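Local structure of ficolin-3 (Homo sapiens, 2J5Z) at residues Ser70-Arg73 and Ala74-Asn78; Phe42-Met45 and Asp46-Gly49; Gly86-Asn89 and Leu90-Thr94. The protein is a lectin of innate immunity whose fibrinogen-like domain binds galactose and carries a calcium ion, probably serving to recognise sugars on microbial surfaces. One frame throughout, in Å; residues are numbered along the deposited sequence.

Contact 1 (Ser70-Arg73 and Ala74-Asn78); sequences SSYR and AGFGN
Ala74 gives its backbone N-H to Ser70 O, with Ala74 N and Ser70 O 3.0 Å apart. It is the last residue in helical conformation, and its CB leans on the same carbonyl oxygen. Gly75 closes the turn: its N lies 2.9 Å from Ser71 O and forms a further hydrogen bond. It is the first residue to leave helical angles, and with positive phi (95°) it takes the chain out of the C-terminal end of the helix into strand 76-77. Phe76 then turns its ring back toward the helix. With chi1 at 63°, CG stands between the backbone N and the carbonyl carbon, and this brings the ring edge to the face of Tyr72. The pair is T-shaped, the planes standing at 87° and the centroids 4.9 Å apart. Phe76 CE2 is the atom that enters, 3.5 Å above the Tyr72 plane and over the centre of the ring, while Phe76 CZ reaches toward the phenol end, 3.6 Å from Tyr72 CZ. Along another part of the Phe76 edge, CD2 comes within 3.5 Å of Ser71 O in the plane of the ring, so the oxygen that holds Gly75 N also borders the aromatic side chain. The Tyr72 hydroxyl is bonded to Phe65 O, and the Phe76 ring makes a second T-shaped pair with Phe65. Helix 69-74 is joined to the start of helix 87-94 through backbone bonds of Tyr72 and Arg73, while beyond it strand 76-77 runs antiparallel to strand 83-84.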
loop_
_atom_site.group_PDB
_atom_site.type_symbol
_atom_site.label_atom_id
_atom_site.label_comp_id
_atom_site.label_asym_id
_atom_site.label_seq_id
_atom_site.Cartn_x
_atom_site.Cartn_y
_atom_site.Cartn_z
ATOM N N SER A 70 21.775 8.294 -12.746
ATOM C CA SER A 70 21.417 9.014 -11.517
ATOM C C SER A 70 20.174 8.435 -10.875
ATOM O O SER A 70 20.073 8.361 -9.644
ATOM C CB SER A 70 21.233 10.512 -11.783
ATOM O OG SER A 70 20.204 10.734 -12.736
ATOM N N SER A 71 19.229 8.030 -11.715
ATOM C CA SER A 71 18.011 7.359 -11.273
ATOM C C SER A 71 18.323 6.012 -10.621
ATOM O O SER A 71 17.821 5.706 -9.543
ATOM C CB SER A 71 17.066 7.155 -12.456
ATOM O OG SER A 71 16.473 8.383 -12.845
ATOM N N TYR A 72 19.166 5.211 -11.265
ATOM C CA TYR A 72 19.560 3.947 -10.661
ATOM C C TYR A 72 20.367 4.162 -9.396
ATOM O O TYR A 72 20.294 3.358 -8.466
ATOM C CB TYR A 72 20.285 3.035 -11.667
ATOM C CG TYR A 72 19.282 2.203 -12.397
ATOM C CD1 TYR A 72 18.740 1.063 -11.804
ATOM C CD2 TYR A 72 18.774 2.613 -13.630
ATOM C CE1 TYR A 72 17.779 0.317 -12.443
ATOM C CE2 TYR A 72 17.799 1.870 -14.288
ATOM C CZ TYR A 72 17.296 0.723 -13.668
ATOM O OH TYR A 72 16.336 -0.060 -14.268
ATOM N N ARG A 73 21.131 5.250 -9.344
ATOM C CA ARG A 73 21.959 5.520 -8.173
ATOM C C ARG A 73 21.112 5.820 -6.939
ATOM O O ARG A 73 21.378 5.319 -5.851
ATOM C CB ARG A 73 22.915 6.698 -8.440
ATOM C CG ARG A 73 23.696 7.160 -7.209
ATOM C CD ARG A 73 24.679 8.311 -7.567
ATOM N NE ARG A 73 23.919 9.500 -7.949
ATOM C CZ ARG A 73 24.224 10.317 -8.958
ATOM N NH1 ARG A 73 25.274 10.068 -9.744
ATOM N NH2 ARG A 73 23.444 11.374 -9.198
ATOM N N ALA A 74 20.094 6.656 -7.129
ATOM C CA ALA A 74 19.273 7.180 -6.045
ATOM C C ALA A 74 18.080 6.286 -5.725
ATOM O O ALA A 74 17.511 6.368 -4.638
ATOM C CB ALA A 74 18.771 8.572 -6.433
ATOM N N GLY A 75 17.689 5.461 -6.684
ATOM C CA GLY A 75 16.481 4.645 -6.557
ATOM C C GLY A 75 15.271 5.320 -7.191
ATOM O O GLY A 75 15.255 6.547 -7.352
ATOM N N PHE A 76 14.263 4.527 -7.551
ATOM C CA PHE A 76 13.048 5.063 -8.178
ATOM C C PHE A 76 11.885 4.072 -8.128
ATOM O O PHE A 76 12.078 2.873 -7.872
ATOM C CB PHE A 76 13.322 5.429 -9.641
ATOM C CG PHE A 76 13.692 4.250 -10.489
ATOM C CD1 PHE A 76 12.707 3.435 -11.038
ATOM C CD2 PHE A 76 15.027 3.945 -10.720
ATOM C CE1 PHE A 76 13.056 2.328 -11.821
ATOM C CE2 PHE A 76 15.381 2.836 -11.486
ATOM C CZ PHE A 76 14.400 2.033 -12.032
ATOM N N GLY A 77 10.669 4.557 -8.389
ATOM C CA GLY A 77 9.513 3.669 -8.423
ATOM C C GLY A 77 8.446 4.014 -7.395
ATOM O O GLY A 77 8.432 5.122 -6.858
ATOM N N ASN A 78 7.558 3.064 -7.118
ATOM C CA ASN A 78 6.424 3.301 -6.220
ATOM C C ASN A 78 6.343 2.213 -5.149
ATOM O O ASN A 78 6.349 1.021 -5.472
ATOM C CB ASN A 78 5.121 3.359 -7.031
ATOM C CG ASN A 78 3.927 3.867 -6.217
ATOM O OD1 ASN A 78 3.697 3.439 -5.088
ATOM N ND2 ASN A 78 3.159 4.787 -6.803
#

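Contact 2 (Phe42-Met45 and Asp46-Gly49); sequences FCDM and DTEG
Asp44 reaches forward along the chain to take the backbone N-H groups of both Asp46 and Thr47 on a single carboxylate oxygen, forming an Asx turn, with Thr47 N as a second donor to the same oxygen, where strand 38-44 ends in the loop leading to strand 52-58. Asp46 N lies 2.8 Å from Asp44 OD1 and meets it nearly along the C-O axis, with an N-H...O angle of 163°. Thr47 N approaches from a different direction. CG of Asp44 is anti to its own backbone nitrogen (chi1 178°), and this aims the carboxylate at the turn that follows. The two bonds satisfy successive amides at a point where the chain has left the sheet, and they should hold the carboxylate against rotation. Its second oxygen, Asp44 OD2, is paired with Arg217 NH2 of strand 215-220, although the position of OD2 is less certain because it sits too close to a neighbouring atom in the model. This salt bridge ties the turn to a neighbouring strand and probably favours the charged form of the aspartate. Met45 N is taken up by Ser26 OG, so the residue between the aspartate and the amides that donate to it is also bonded through its nitrogen. Asp46 directs its own carboxylate elsewhere: in the conformer given, one of two, OD2 forms a salt bridge with Arg67 of the third subunit, placing the turn at a boundary of the trimer. Within the turn itself, Thr47 N stands 2.9 Å from Asp44 OD1, on the syn side of that oxygen and 32° out of the carboxylate plane.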
loop_
_atom_site.group_PDB
_atom_site.type_symbol
_atom_site.label_atom_id
_atom_site.label_comp_id
_atom_site.label_asym_id
_atom_site.label_seq_id
_atom_site.Cartn_x
_atom_site.Cartn_y
_atom_site.Cartn_z
ATOM N N PHE A 42 11.278 -2.293 1.976
ATOM C CA PHE A 42 10.260 -3.335 2.111
ATOM C C PHE A 42 10.867 -4.575 2.717
ATOM O O PHE A 42 11.802 -5.150 2.146
ATOM C CB PHE A 42 9.627 -3.683 0.765
ATOM C CG PHE A 42 8.455 -4.611 0.890
ATOM C CD1 PHE A 42 7.170 -4.102 1.064
ATOM C CD2 PHE A 42 8.636 -5.983 0.869
ATOM C CE1 PHE A 42 6.083 -4.947 1.200
ATOM C CE2 PHE A 42 7.541 -6.845 1.013
ATOM C CZ PHE A 42 6.266 -6.312 1.172
ATOM N N CYS A 43 10.354 -4.975 3.883
ATOM C CA CYS A 43 10.815 -6.200 4.540
ATOM C C CYS A 43 9.804 -7.302 4.292
ATOM O O CYS A 43 8.611 -7.116 4.556
ATOM C CB CYS A 43 10.928 -5.996 6.040
ATOM S SG CYS A 43 12.213 -4.835 6.556
ATOM N N ASP A 44 10.275 -8.431 3.779
ATOM C CA ASP A 44 9.411 -9.611 3.664
ATOM C C ASP A 44 9.647 -10.422 4.922
ATOM O O ASP A 44 10.729 -10.970 5.123
ATOM C CB ASP A 44 9.745 -10.415 2.407
ATOM C CG ASP A 44 8.902 -11.676 2.273
ATOM O OD1 ASP A 44 8.461 -12.219 3.305
ATOM O OD2 ASP A 44 8.688 -12.123 1.123
ATOM N N MET A 45 8.634 -10.484 5.778
ATOM C CA MET A 45 8.780 -11.118 7.078
ATOM C C MET A 45 8.230 -12.538 7.093
ATOM O O MET A 45 8.134 -13.152 8.153
ATOM C CB MET A 45 8.067 -10.293 8.147
ATOM C CG MET A 45 8.600 -8.857 8.303
ATOM S SD MET A 45 10.395 -8.862 8.493
ATOM C CE MET A 45 10.623 -7.306 9.371
ATOM N N ASP A 46 7.890 -13.072 5.922
ATOM C CA ASP A 46 7.181 -14.356 5.862
ATOM C C ASP A 46 7.843 -15.439 4.997
ATOM O O ASP A 46 7.893 -16.606 5.395
ATOM C CB ASP A 46 5.723 -14.142 5.440
ATOM C CG ASP A 46 4.790 -15.207 5.998
ATOM O OD1 ASP A 46 5.294 -16.269 6.426
ATOM O OD2 ASP A 46 3.562 -14.978 6.021
ATOM N N THR A 47 8.341 -15.071 3.820
ATOM C CA THR A 47 8.958 -16.053 2.942
ATOM C C THR A 47 10.275 -16.590 3.480
ATOM O O THR A 47 11.166 -15.826 3.854
ATOM C CB THR A 47 9.117 -15.539 1.494
ATOM O OG1 THR A 47 10.346 -14.826 1.365
ATOM C CG2 THR A 47 7.953 -14.652 1.113
ATOM N N GLU A 48 10.374 -17.917 3.546
ATOM C CA GLU A 48 11.625 -18.587 3.885
ATOM C C GLU A 48 12.131 -18.194 5.270
ATOM O O GLU A 48 13.336 -18.077 5.492
ATOM C CB GLU A 48 12.688 -18.255 2.835
ATOM C CG GLU A 48 13.704 -19.347 2.593
ATOM C CD GLU A 48 13.312 -20.247 1.444
ATOM O OE1 GLU A 48 12.210 -20.843 1.493
ATOM O OE2 GLU A 48 14.112 -20.356 0.486
ATOM N N GLY A 49 11.215 -17.979 6.202
ATOM C CA GLY A 49 11.610 -17.659 7.563
ATOM C C GLY A 49 11.576 -16.174 7.866
ATOM O O GLY A 49 11.613 -15.775 9.028
#

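Contact 3 (Gly86-Asn89 and Leu90-Thr94); sequences GNEN and LHQLT
Glu88 leaves the helix with CG anti to its backbone N (chi1 -178°) and then bends at chi2 (65°), while Gln92, one turn on, sets CG beside its own nitrogen (chi1 -73°) and stays extended beyond it. The two ends meet along the outside of helix 87-94, where Gln92 NE2 donates to Glu88 OE2 at 2.8 Å. The oxygen uses its anti lone pair and lies close to the amide plane of Gln92, although carboxylate and amide are steeply turned against each other. Under this bridge runs the regular backbone ladder: Leu90 N lies 3.0 Å from Gly86 O, at the N-cap, and Leu93 N lies 2.8 Å from Asn89 O. Near the far end Leu90 O takes two donors from opposite faces of its plane, Thr94 N and Thr94 OG1. Thr94 OG1 is 2.7 Å from Leu90 O and in turn accepts from Leu122 N on strand 112-122. Leu90 and Leu93 face strand 52-58, touching Phe55 and Leu53. Glu88 OE1 is bonded to Tyr129 OH and Gln92 OE1 to Arg37 NH2, so both oxygens of the carboxylate have partners, and the neutral Gln92 amide carries a chain of polar bonds from Glu88 to an arginine.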
loop_
_atom_site.group_PDB
_atom_site.type_symbol
_atom_site.label_atom_id
_atom_site.label_comp_id
_atom_site.label_asym_id
_atom_site.label_seq_id
_atom_site.Cartn_x
_atom_site.Cartn_y
_atom_site.Cartn_z
ATOM N N GLY A 86 17.901 1.551 -5.166
ATOM C CA GLY A 86 18.992 2.480 -5.466
ATOM C C GLY A 86 20.373 1.911 -5.197
ATOM O O GLY A 86 20.620 1.319 -4.156
ATOM N N ASN A 87 21.282 2.108 -6.140
ATOM C CA ASN A 87 22.618 1.535 -6.025
ATOM C C ASN A 87 23.410 2.082 -4.851
ATOM O O ASN A 87 24.131 1.336 -4.180
ATOM C CB ASN A 87 23.392 1.748 -7.325
ATOM C CG ASN A 87 22.825 0.949 -8.477
ATOM O OD1 ASN A 87 22.079 -0.006 -8.277
ATOM N ND2 ASN A 87 23.179 1.338 -9.692
ATOM N N GLU A 88 23.286 3.387 -4.587
ATOM C CA GLU A 88 24.000 3.950 -3.448
ATOM C C GLU A 88 23.514 3.368 -2.110
ATOM O O GLU A 88 24.324 3.042 -1.240
ATOM C CB GLU A 88 23.964 5.484 -3.467
ATOM C CG GLU A 88 24.736 6.130 -2.337
ATOM C CD GLU A 88 26.258 5.883 -2.395
ATOM O OE1 GLU A 88 26.792 5.556 -3.488
ATOM O OE2 GLU A 88 26.916 6.060 -1.337
ATOM N N ASN A 89 22.202 3.200 -1.969
ATOM C CA ASN A 89 21.615 2.519 -0.808
ATOM C C ASN A 89 22.165 1.093 -0.680
ATOM O O ASN A 89 22.604 0.662 0.403
ATOM C CB ASN A 89 20.082 2.512 -0.934
ATOM C CG ASN A 89 19.479 3.874 -0.677
ATOM O OD1 ASN A 89 19.978 4.626 0.162
ATOM N ND2 ASN A 89 18.397 4.202 -1.389
ATOM N N LEU A 90 22.176 0.372 -1.794
ATOM C CA LEU A 90 22.674 -1.009 -1.807
ATOM C C LEU A 90 24.158 -1.083 -1.456
ATOM O O LEU A 90 24.586 -1.943 -0.676
ATOM C CB LEU A 90 22.411 -1.675 -3.165
ATOM C CG LEU A 90 20.939 -2.046 -3.419
ATOM C CD1 LEU A 90 20.658 -2.380 -4.882
ATOM C CD2 LEU A 90 20.487 -3.213 -2.520
ATOM N N HIS A 91 24.957 -0.169 -2.011
ATOM C CA HIS A 91 26.352 -0.119 -1.588
ATOM C C HIS A 91 26.498 0.131 -0.083
ATOM O O HIS A 91 27.293 -0.533 0.602
ATOM C CB HIS A 91 27.109 0.980 -2.352
ATOM C CG HIS A 91 28.506 1.169 -1.857
ATOM N ND1 HIS A 91 28.910 2.281 -1.145
ATOM C CD2 HIS A 91 29.584 0.353 -1.927
ATOM C CE1 HIS A 91 30.186 2.151 -0.819
ATOM N NE2 HIS A 91 30.619 0.992 -1.282
ATOM N N GLN A 92 25.759 1.107 0.442
ATOM C CA GLN A 92 25.852 1.424 1.873
ATOM C C GLN A 92 25.394 0.269 2.764
ATOM O O GLN A 92 26.044 -0.045 3.773
ATOM C CB GLN A 92 25.091 2.723 2.192
ATOM C CG GLN A 92 25.852 3.953 1.658
ATOM C CD GLN A 92 25.123 5.250 1.888
ATOM O OE1 GLN A 92 24.295 5.359 2.792
ATOM N NE2 GLN A 92 25.457 6.262 1.094
ATOM N N LEU A 93 24.312 -0.391 2.363
ATOM C CA LEU A 93 23.791 -1.519 3.136
ATOM C C LEU A 93 24.767 -2.686 3.143
ATOM O O LEU A 93 24.962 -3.333 4.174
ATOM C CB LEU A 93 22.458 -2.004 2.567
ATOM C CG LEU A 93 21.206 -1.185 2.855
ATOM C CD1 LEU A 93 20.148 -1.539 1.835
ATOM C CD2 LEU A 93 20.705 -1.401 4.292
ATOM N N THR A 94 25.380 -2.952 1.991
ATOM C CA THR A 94 26.137 -4.192 1.816
ATOM C C THR A 94 27.632 -4.066 2.091
ATOM O O THR A 94 28.373 -5.038 1.938
ATOM C CB THR A 94 25.885 -4.838 0.437
ATOM O OG1 THR A 94 26.369 -3.977 -0.600
ATOM C CG2 THR A 94 24.385 -5.107 0.233
#

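Overall arrangement
All three contacts are local and lie within one fibrinogen-like domain, but they differ in depth and chemistry. Contact 3 is the most buried and is built on helical backbone bonds with a polar bridge along one side. Contact 1 is partly buried and relies on a T-shaped aromatic pair at a helix end, whereas contact 2, also partly buried, depends on a carboxylate accepting from backbone amides of a turn. Contacts 1 and 3 touch, Tyr72 O lying 2.8 Å from Asn87 N, so the two helices meet end to start. Contact 2 stands apart, its centre about 23 Å from that of contact 1, although both reach the same sheet and each borders a different neighbouring subunit.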